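Local coordinates for restriction endonuclease AspBHI (Azoarcus sp., PDB 4OC8), which is a modification-dependent restriction endonuclease that probably binds DNA carrying modified bases and cleaves it, and assembles as a tetramer, at residues A304-A309 and V334-V339; V313-V318 and R341-E346; F330-T335 and I355-Q360. One frame throughout, in Å; residues are numbered along the deposited sequence.

Contact 1: A304-A309 and V334-V339; sequences AKCYGA and VTTSYV
Thr336 reaches across to the turn that follows strand 294-305 and grips it by the backbone of Tyr307. Thr336 CB lies 3.7 Å from Tyr307 O. From there OG1 stands between the backbone N and the carbonyl carbon (chi1 41°). This puts Thr336 OG1 on a lone pair of Tyr307 O, in the carbonyl plane, in a hydrogen bond of 3.0 Å. Thr336 OG1 also comes within 3.9 Å of Cys306 SG. Arg242 also bonds to Tyr307 O, so two donors share that oxygen.

Before the turn the strands pair in parallel, Ala304 beside Val334 and Lys305 beside Thr335. Lys305 N bonds to Val334 O at 2.9 Å. Lys305 O then receives Thr335 OG1 at 3.2 Å, and Thr336 N only weakly. Thr335 OG1 in turn accepts from Ser337 N at 2.8 Å. That is an ST turn, and it bends the chain where the strand ends. Farther on, Ser337 CB packs 3.5 Å from Tyr307 CB, while Ser337 OG bonds to Asn311 O. Ala309 O meets the edge of the Tyr338 ring.

The contact joins the first and last members of the beta-alpha-beta unit formed by strand 294-305, helix 315-324 and strand 330-335. Helix 251-263 packs on Ala304, Cys306 and Val334, and helix 232-244 on Thr336.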
loop_
_atom_site.group_PDB
_atom_site.type_symbol
_atom_site.label_atom_id
_atom_site.label_comp_id
_atom_site.label_asym_id
_atom_site.label_seq_id
_atom_site.Cartn_x
_atom_site.Cartn_y
_atom_site.Cartn_z
ATOM N N ALA A 304 11.130 -16.965 0.836
ATOM C CA ALA A 304 11.684 -16.921 2.184
ATOM C C ALA A 304 12.935 -17.774 2.299
ATOM O O ALA A 304 12.895 -18.987 2.095
ATOM C CB ALA A 304 10.648 -17.358 3.192
ATOM N N LYS A 305 14.047 -17.131 2.625
ATOM C CA LYS A 305 15.323 -17.820 2.725
ATOM C C LYS A 305 15.858 -17.777 4.148
ATOM O O LYS A 305 16.376 -16.758 4.590
ATOM C CB LYS A 305 16.344 -17.208 1.760
ATOM C CG LYS A 305 15.916 -17.232 0.295
ATOM C CD LYS A 305 15.581 -18.643 -0.181
ATOM C CE LYS A 305 16.787 -19.565 -0.133
ATOM N NZ LYS A 305 16.462 -20.919 -0.662
ATOM N N CYS A 306 15.735 -18.893 4.855
ATOM C CA CYS A 306 16.239 -19.006 6.219
ATOM C C CYS A 306 17.733 -19.324 6.207
ATOM O O CYS A 306 18.127 -20.486 6.141
ATOM C CB CYS A 306 15.478 -20.095 6.972
ATOM S SG CYS A 306 15.450 -19.875 8.748
ATOM N N TYR A 307 18.556 -18.282 6.278
ATOM C CA TYR A 307 20.008 -18.419 6.178
ATOM C C TYR A 307 20.729 -17.957 7.440
ATOM O O TYR A 307 20.191 -17.183 8.233
ATOM C CB TYR A 307 20.544 -17.593 5.009
ATOM C CG TYR A 307 20.407 -18.229 3.652
ATOM C CD1 TYR A 307 19.562 -19.309 3.446
ATOM C CD2 TYR A 307 21.139 -17.756 2.572
ATOM C CE1 TYR A 307 19.439 -19.893 2.196
ATOM C CE2 TYR A 307 21.027 -18.333 1.323
ATOM C CZ TYR A 307 20.176 -19.402 1.139
ATOM O OH TYR A 307 20.061 -19.981 -0.109
ATOM N N GLY A 308 21.960 -18.431 7.609
ATOM C CA GLY A 308 22.849 -17.888 8.616
ATOM C C GLY A 308 23.507 -16.641 8.054
ATOM O O GLY A 308 23.613 -16.490 6.834
ATOM N N ALA A 309 23.949 -15.751 8.939
ATOM C CA ALA A 309 24.536 -14.481 8.522
ATOM C C ALA A 309 25.801 -14.663 7.680
ATOM O O ALA A 309 26.201 -13.761 6.941
ATOM C CB ALA A 309 24.824 -13.618 9.731
ATOM N N VAL A 334 11.939 -12.378 2.090
ATOM C CA VAL A 334 12.274 -12.321 3.506
ATOM C C VAL A 334 13.456 -13.241 3.792
ATOM O O VAL A 334 13.482 -14.382 3.345
ATOM C CB VAL A 334 11.071 -12.723 4.377
ATOM C CG1 VAL A 334 11.444 -12.698 5.851
ATOM C CG2 VAL A 334 9.894 -11.801 4.099
ATOM N N THR A 335 14.442 -12.740 4.521
ATOM C CA THR A 335 15.610 -13.542 4.850
ATOM C C THR A 335 16.183 -13.186 6.214
ATOM O O THR A 335 16.232 -12.014 6.596
ATOM C CB THR A 335 16.719 -13.395 3.793
ATOM O OG1 THR A 335 17.925 -13.995 4.285
ATOM C CG2 THR A 335 16.978 -11.928 3.493
ATOM N N THR A 336 16.619 -14.209 6.941
ATOM C CA THR A 336 17.282 -14.012 8.224
ATOM C C THR A 336 18.765 -13.692 8.033
ATOM O O THR A 336 19.529 -13.650 8.993
ATOM C CB THR A 336 17.128 -15.245 9.136
ATOM O OG1 THR A 336 17.288 -16.443 8.360
ATOM C CG2 THR A 336 15.755 -15.249 9.786
ATOM N N SER A 337 19.164 -13.471 6.786
ATOM C CA SER A 337 20.528 -13.074 6.475
ATOM C C SER A 337 20.518 -11.802 5.641
ATOM O O SER A 337 19.560 -11.035 5.684
ATOM C CB SER A 337 21.232 -14.189 5.712
ATOM O OG SER A 337 22.513 -13.781 5.275
ATOM N N TYR A 338 21.585 -11.583 4.879
ATOM C CA TYR A 338 21.687 -10.408 4.020
ATOM C C TYR A 338 21.759 -10.792 2.543
ATOM O O TYR A 338 22.062 -11.935 2.201
ATOM C CB TYR A 338 22.918 -9.587 4.392
ATOM C CG TYR A 338 24.221 -10.155 3.865
ATOM C CD1 TYR A 338 24.800 -11.278 4.447
ATOM C CD2 TYR A 338 24.878 -9.562 2.793
ATOM C CE1 TYR A 338 25.990 -11.799 3.972
ATOM C CE2 TYR A 338 26.067 -10.075 2.314
ATOM C CZ TYR A 338 26.622 -11.190 2.907
ATOM O OH TYR A 338 27.806 -11.701 2.422
ATOM N N VAL A 339 21.468 -9.829 1.675
ATOM C CA VAL A 339 21.604 -10.007 0.234
ATOM C C VAL A 339 22.923 -9.392 -0.232
ATOM O O VAL A 339 23.201 -8.229 0.065
ATOM C CB VAL A 339 20.449 -9.328 -0.514
ATOM C CG1 VAL A 339 20.616 -9.496 -2.012
ATOM C CG2 VAL A 339 19.121 -9.895 -0.054
#

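Contact 2: V313-V318 and R341-E346; sequences VGVKEV and RQAYQE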
loop_
_atom_site.group_PDB
_atom_site.type_symbol
_atom_site.label_atom_id
_atom_site.label_comp_id
_atom_site.label_asym_id
_atom_site.label_seq_id
_atom_site.Cartn_x
_atom_site.Cartn_y
_atom_site.Cartn_z
ATOM N N VAL A 313 22.348 -14.073 0.498
ATOM C CA VAL A 313 21.381 -14.379 -0.545
ATOM C C VAL A 313 21.922 -13.828 -1.856
ATOM O O VAL A 313 22.221 -12.641 -1.968
ATOM C CB VAL A 313 19.992 -13.797 -0.234
ATOM C CG1 VAL A 313 19.111 -13.831 -1.470
ATOM C CG2 VAL A 313 19.346 -14.573 0.908
ATOM N N GLY A 314 22.070 -14.700 -2.843
ATOM C CA GLY A 314 22.727 -14.314 -4.074
ATOM C C GLY A 314 21.836 -14.254 -5.297
ATOM O O GLY A 314 20.611 -14.308 -5.203
ATOM N N VAL A 315 22.480 -14.152 -6.454
ATOM C CA VAL A 315 21.806 -14.030 -7.737
ATOM C C VAL A 315 20.813 -15.165 -8.004
ATOM O O VAL A 315 19.755 -14.942 -8.586
ATOM C CB VAL A 315 22.848 -13.965 -8.876
ATOM C CG1 VAL A 315 22.172 -13.876 -10.238
ATOM C CG2 VAL A 315 23.777 -12.788 -8.657
ATOM N N LYS A 316 21.154 -16.373 -7.564
ATOM C CA LYS A 316 20.341 -17.562 -7.822
ATOM C C LYS A 316 18.983 -17.487 -7.112
ATOM O O LYS A 316 17.906 -17.562 -7.748
ATOM C CB LYS A 316 21.121 -18.799 -7.370
ATOM C CG LYS A 316 20.519 -20.142 -7.750
ATOM C CD LYS A 316 21.443 -21.282 -7.311
ATOM C CE LYS A 316 20.885 -22.654 -7.680
ATOM N NZ LYS A 316 19.648 -22.998 -6.924
ATOM N N GLU A 317 19.051 -17.325 -5.791
ATOM C CA GLU A 317 17.865 -17.229 -4.947
ATOM C C GLU A 317 16.932 -16.136 -5.432
ATOM O O GLU A 317 15.727 -16.351 -5.568
ATOM C CB GLU A 317 18.256 -16.951 -3.495
ATOM C CG GLU A 317 18.957 -18.098 -2.793
ATOM C CD GLU A 317 20.448 -18.132 -3.061
ATOM O OE1 GLU A 317 20.918 -17.377 -3.941
ATOM O OE2 GLU A 317 21.150 -18.914 -2.381
ATOM N N VAL A 318 17.499 -14.963 -5.693
ATOM C CA VAL A 318 16.721 -13.833 -6.181
ATOM C C VAL A 318 16.105 -14.143 -7.542
ATOM O O VAL A 318 14.944 -13.832 -7.781
ATOM C CB VAL A 318 17.575 -12.559 -6.267
ATOM C CG1 VAL A 318 16.801 -11.447 -6.942
ATOM C CG2 VAL A 318 18.013 -12.134 -4.877
ATOM N N ARG A 341 26.228 -7.983 -2.601
ATOM C CA ARG A 341 26.382 -6.825 -3.479
ATOM C C ARG A 341 25.835 -7.060 -4.889
ATOM O O ARG A 341 25.017 -6.282 -5.370
ATOM C CB ARG A 341 27.852 -6.387 -3.532
ATOM C CG ARG A 341 28.111 -5.103 -4.315
ATOM C CD ARG A 341 27.253 -3.950 -3.810
ATOM N NE ARG A 341 27.534 -3.613 -2.416
ATOM C CZ ARG A 341 28.305 -2.600 -2.030
ATOM N NH1 ARG A 341 28.876 -1.818 -2.937
ATOM N NH2 ARG A 341 28.503 -2.369 -0.738
ATOM N N GLN A 342 26.274 -8.131 -5.541
ATOM C CA GLN A 342 25.858 -8.409 -6.914
ATOM C C GLN A 342 24.336 -8.486 -7.083
ATOM O O GLN A 342 23.775 -7.877 -7.997
ATOM C CB GLN A 342 26.513 -9.691 -7.431
ATOM C CG GLN A 342 26.233 -9.980 -8.904
ATOM C CD GLN A 342 26.844 -11.291 -9.379
ATOM O OE1 GLN A 342 27.480 -12.012 -8.607
ATOM N NE2 GLN A 342 26.647 -11.606 -10.658
ATOM N N ALA A 343 23.672 -9.220 -6.194
ATOM C CA ALA A 343 22.225 -9.419 -6.290
ATOM C C ALA A 343 21.437 -8.132 -6.036
ATOM O O ALA A 343 20.488 -7.821 -6.763
ATOM C CB ALA A 343 21.775 -10.521 -5.340
ATOM N N TYR A 344 21.836 -7.396 -5.000
ATOM C CA TYR A 344 21.224 -6.116 -4.668
ATOM C C TYR A 344 21.360 -5.165 -5.846
ATOM O O TYR A 344 20.386 -4.547 -6.281
ATOM C CB TYR A 344 21.908 -5.510 -3.443
ATOM C CG TYR A 344 20.976 -4.791 -2.490
ATOM C CD1 TYR A 344 20.008 -3.911 -2.956
ATOM C CD2 TYR A 344 21.060 -5.005 -1.121
ATOM C CE1 TYR A 344 19.152 -3.258 -2.076
ATOM C CE2 TYR A 344 20.211 -4.362 -0.237
ATOM C CZ TYR A 344 19.259 -3.491 -0.715
ATOM O OH TYR A 344 18.418 -2.855 0.174
ATOM N N GLN A 345 22.583 -5.065 -6.360
ATOM C CA GLN A 345 22.893 -4.203 -7.492
ATOM C C GLN A 345 22.029 -4.566 -8.692
ATOM O O GLN A 345 21.462 -3.690 -9.341
ATOM C CB GLN A 345 24.375 -4.312 -7.862
ATOM C CG GLN A 345 24.889 -3.193 -8.759
ATOM C CD GLN A 345 25.128 -1.891 -8.005
ATOM O OE1 GLN A 345 25.791 -1.874 -6.964
ATOM N NE2 GLN A 345 24.586 -0.794 -8.529
ATOM N N GLU A 346 21.924 -5.860 -8.976
ATOM C CA GLU A 346 21.118 -6.331 -10.097
ATOM C C GLU A 346 19.661 -5.920 -9.920
ATOM O O GLU A 346 19.026 -5.415 -10.853
ATOM C CB GLU A 346 21.238 -7.850 -10.237
ATOM C CG GLU A 346 20.356 -8.461 -11.318
ATOM C CD GLU A 346 20.752 -9.890 -11.659
ATOM O OE1 GLU A 346 21.945 -10.117 -11.959
ATOM O OE2 GLU A 346 19.876 -10.782 -11.622
#
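Val315 and Ala343 bring two helices together by apolar packing. Ala343 CB sits 3.7 Å from Gly314 C, at the start of helix 315-324. Ala343 CB also lies 4.1 Å from Val318 CG2, one turn further on. The small methyl lets the backbones come close, and the CA atoms of Val315 and Ala343 are 4.9 Å apart.

Contacts between apolar and polar groups flank this centre. Val315 CG2 rests against the amide of Gln342, 3.5 Å from CD. The extended Gln342 chain, with CG opposite the backbone N (chi1 -174°), carries the amide to that methyl. Val315 CG1 lies 4.1 Å from both OE1 and OE2 of Glu346, and the two side chains run nearly perpendicular. An alanine at Val315 removes both methyls, and the Gln342 amide and Glu346 carboxylate would probably be left freer to turn.

None of the polar bonds crosses between the segments. Gly314, the N-cap residue, donates its N-H to Glu317 OE1 from above the carboxylate plane (N to OE1 3.1 Å). Asp340 OD1, just before 341-346, accepts from Ala343 N.

Glu317 also bonds to Tyr307 and touches Lys305 of strand 294-305. The two helices follow strands 294-305 and 330-335 in the chain.

Contact 3: F330-T335 and I355-Q360; sequences FGVLVT and ILTTAQ
The Phe330 ring meets the tip of Ile355 obliquely, with CE2 4.2 Å from CD1. The Phe300 ring lies nearby, its plane turned about 20° from that of Phe330. Ile296 of the second subunit packs on Phe330 and Ile355, and Ala294 of that subunit on Thr357. Ile355 CD1 also reaches Val332 CG2, and the two side chains run alongside each other.

Four backbone hydrogen bonds join the strands. Ile355 N bonds to Gly331 O, and Leu333 N to Ile355 O, each at 2.8 Å. Thr357 N bonds to Leu333 O, and Thr335 N to Thr357 O. The axes of segments 330-335 and 355-357 approach to 4.9 Å at an angle of 14°. Strands 330-335 and 354-357, linked along the chain through helix 341-349, form a beta-alpha-beta unit in the PDDEXK-type nuclease domain.

On the face carrying Val332, Val334, Ile355 and Thr357, Val334 CG2 lies 4.1 Å from Thr357 CB. Helix 251-263 covers this face through Ala256, Thr260 and Leu263. On the other face, Leu333 CD2 meets Leu356 CD2 at 3.8 Å. Leu356 CG stands opposite the carbonyl carbon (chi1 -61°), and CD2 leans toward Leu333. At the strand end, Thr335 CG2 sits 3.3 Å from Thr357 O.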
loop_
_atom_site.group_PDB
_atom_site.type_symbol
_atom_site.label_atom_id
_atom_site.label_comp_id
_atom_site.label_asym_id
_atom_site.label_seq_id
_atom_site.Cartn_x
_atom_site.Cartn_y
_atom_site.Cartn_z
ATOM N N PHE A 330 4.481 -7.638 -7.965
ATOM C CA PHE A 330 5.768 -7.564 -7.282
ATOM C C PHE A 330 6.134 -8.821 -6.484
ATOM O O PHE A 330 5.396 -9.808 -6.472
ATOM C CB PHE A 330 5.829 -6.318 -6.393
ATOM C CG PHE A 330 4.872 -6.344 -5.235
ATOM C CD1 PHE A 330 3.522 -6.069 -5.423
ATOM C CD2 PHE A 330 5.325 -6.624 -3.955
ATOM C CE1 PHE A 330 2.642 -6.084 -4.355
ATOM C CE2 PHE A 330 4.453 -6.638 -2.886
ATOM C CZ PHE A 330 3.109 -6.367 -3.084
ATOM N N GLY A 331 7.291 -8.776 -5.830
ATOM C CA GLY A 331 7.743 -9.876 -5.001
ATOM C C GLY A 331 8.340 -9.410 -3.685
ATOM O O GLY A 331 8.931 -8.335 -3.613
ATOM N N VAL A 332 8.172 -10.214 -2.639
ATOM C CA VAL A 332 8.792 -9.950 -1.345
ATOM C C VAL A 332 9.779 -11.066 -1.026
ATOM O O VAL A 332 9.460 -12.245 -1.166
ATOM C CB VAL A 332 7.753 -9.887 -0.198
ATOM C CG1 VAL A 332 8.406 -9.385 1.081
ATOM C CG2 VAL A 332 6.583 -9.006 -0.568
ATOM N N LEU A 333 10.980 -10.688 -0.605
ATOM C CA LEU A 333 11.991 -11.654 -0.210
ATOM C C LEU A 333 12.347 -11.443 1.242
ATOM O O LEU A 333 12.979 -10.449 1.590
ATOM C CB LEU A 333 13.246 -11.520 -1.070
ATOM C CG LEU A 333 14.406 -12.432 -0.669
ATOM C CD1 LEU A 333 14.852 -13.272 -1.847
ATOM C CD2 LEU A 333 15.572 -11.628 -0.120
ATOM N N VAL A 334 11.939 -12.378 2.090
ATOM C CA VAL A 334 12.274 -12.321 3.506
ATOM C C VAL A 334 13.456 -13.241 3.792
ATOM O O VAL A 334 13.482 -14.382 3.345
ATOM C CB VAL A 334 11.071 -12.723 4.377
ATOM C CG1 VAL A 334 11.444 -12.698 5.851
ATOM C CG2 VAL A 334 9.894 -11.801 4.099
ATOM N N THR A 335 14.442 -12.740 4.521
ATOM C CA THR A 335 15.610 -13.542 4.850
ATOM C C THR A 335 16.183 -13.186 6.214
ATOM O O THR A 335 16.232 -12.014 6.596
ATOM C CB THR A 335 16.719 -13.395 3.793
ATOM O OG1 THR A 335 17.925 -13.995 4.285
ATOM C CG2 THR A 335 16.978 -11.928 3.493
ATOM N N ILE A 355 10.861 -6.386 -2.986
ATOM C CA ILE A 355 11.174 -5.905 -1.640
ATOM C C ILE A 355 12.173 -6.836 -0.975
ATOM O O ILE A 355 11.976 -8.045 -0.952
ATOM C CB ILE A 355 9.924 -5.852 -0.745
ATOM C CG1 ILE A 355 8.852 -4.959 -1.364
ATOM C CG2 ILE A 355 10.286 -5.361 0.645
ATOM C CD1 ILE A 355 7.553 -4.967 -0.608
ATOM N N LEU A 356 13.243 -6.272 -0.428
ATOM C CA LEU A 356 14.268 -7.071 0.231
ATOM C C LEU A 356 14.229 -6.878 1.742
ATOM O O LEU A 356 14.778 -5.910 2.270
ATOM C CB LEU A 356 15.661 -6.727 -0.310
ATOM C CG LEU A 356 15.915 -6.966 -1.802
ATOM C CD1 LEU A 356 17.246 -6.372 -2.210
ATOM C CD2 LEU A 356 15.869 -8.453 -2.124
ATOM N N THR A 357 13.584 -7.813 2.430
ATOM C CA THR A 357 13.493 -7.783 3.882
ATOM C C THR A 357 14.621 -8.605 4.486
ATOM O O THR A 357 14.570 -9.833 4.482
ATOM C CB THR A 357 12.157 -8.365 4.357
ATOM O OG1 THR A 357 11.097 -7.846 3.549
ATOM C CG2 THR A 357 11.901 -8.008 5.807
ATOM N N THR A 358 15.637 -7.926 5.004
ATOM C CA THR A 358 16.792 -8.595 5.585
ATOM C C THR A 358 16.663 -8.719 7.098
ATOM O O THR A 358 15.623 -8.387 7.667
ATOM C CB THR A 358 18.090 -7.859 5.233
ATOM O OG1 THR A 358 18.114 -6.578 5.878
ATOM C CG2 THR A 358 18.184 -7.670 3.733
ATOM N N ALA A 359 17.725 -9.191 7.744
ATOM C CA ALA A 359 17.694 -9.482 9.173
ATOM C C ALA A 359 17.355 -8.261 10.032
ATOM O O ALA A 359 16.538 -8.348 10.954
ATOM C CB ALA A 359 19.011 -10.098 9.615
ATOM N N GLN A 360 17.985 -7.129 9.727
ATOM C CA GLN A 360 17.713 -5.891 10.445
ATOM C C GLN A 360 16.233 -5.530 10.320
ATOM O O GLN A 360 15.592 -5.110 11.290
ATOM C CB GLN A 360 18.594 -4.759 9.911
ATOM C CG GLN A 360 18.393 -3.431 10.617
ATOM C CD GLN A 360 18.486 -3.552 12.126
ATOM O OE1 GLN A 360 19.411 -4.166 12.656
ATOM N NE2 GLN A 360 17.519 -2.970 12.827
#

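In the fold
Contacts 1 and 3 both use strand 330-335 and share Val334 and Thr335. Contact 1 pairs that strand with 294-305, and contact 3 with 354-357 on its other side. Contact 3 is wholly buried and mostly backbone bonds and aliphatic packing, with a second subunit packed along Phe330, Ile355 and Thr357. Contact 1 is partly buried, and hydroxyls do much of its work where the strands give way to turns. Contact 2, also partly buried, joins helices and relies on packing. It meets contact 1 through a probable hydrogen bond of Tyr338 O with Val313 N. It meets contact 3 where Tyr344 packs on Leu356.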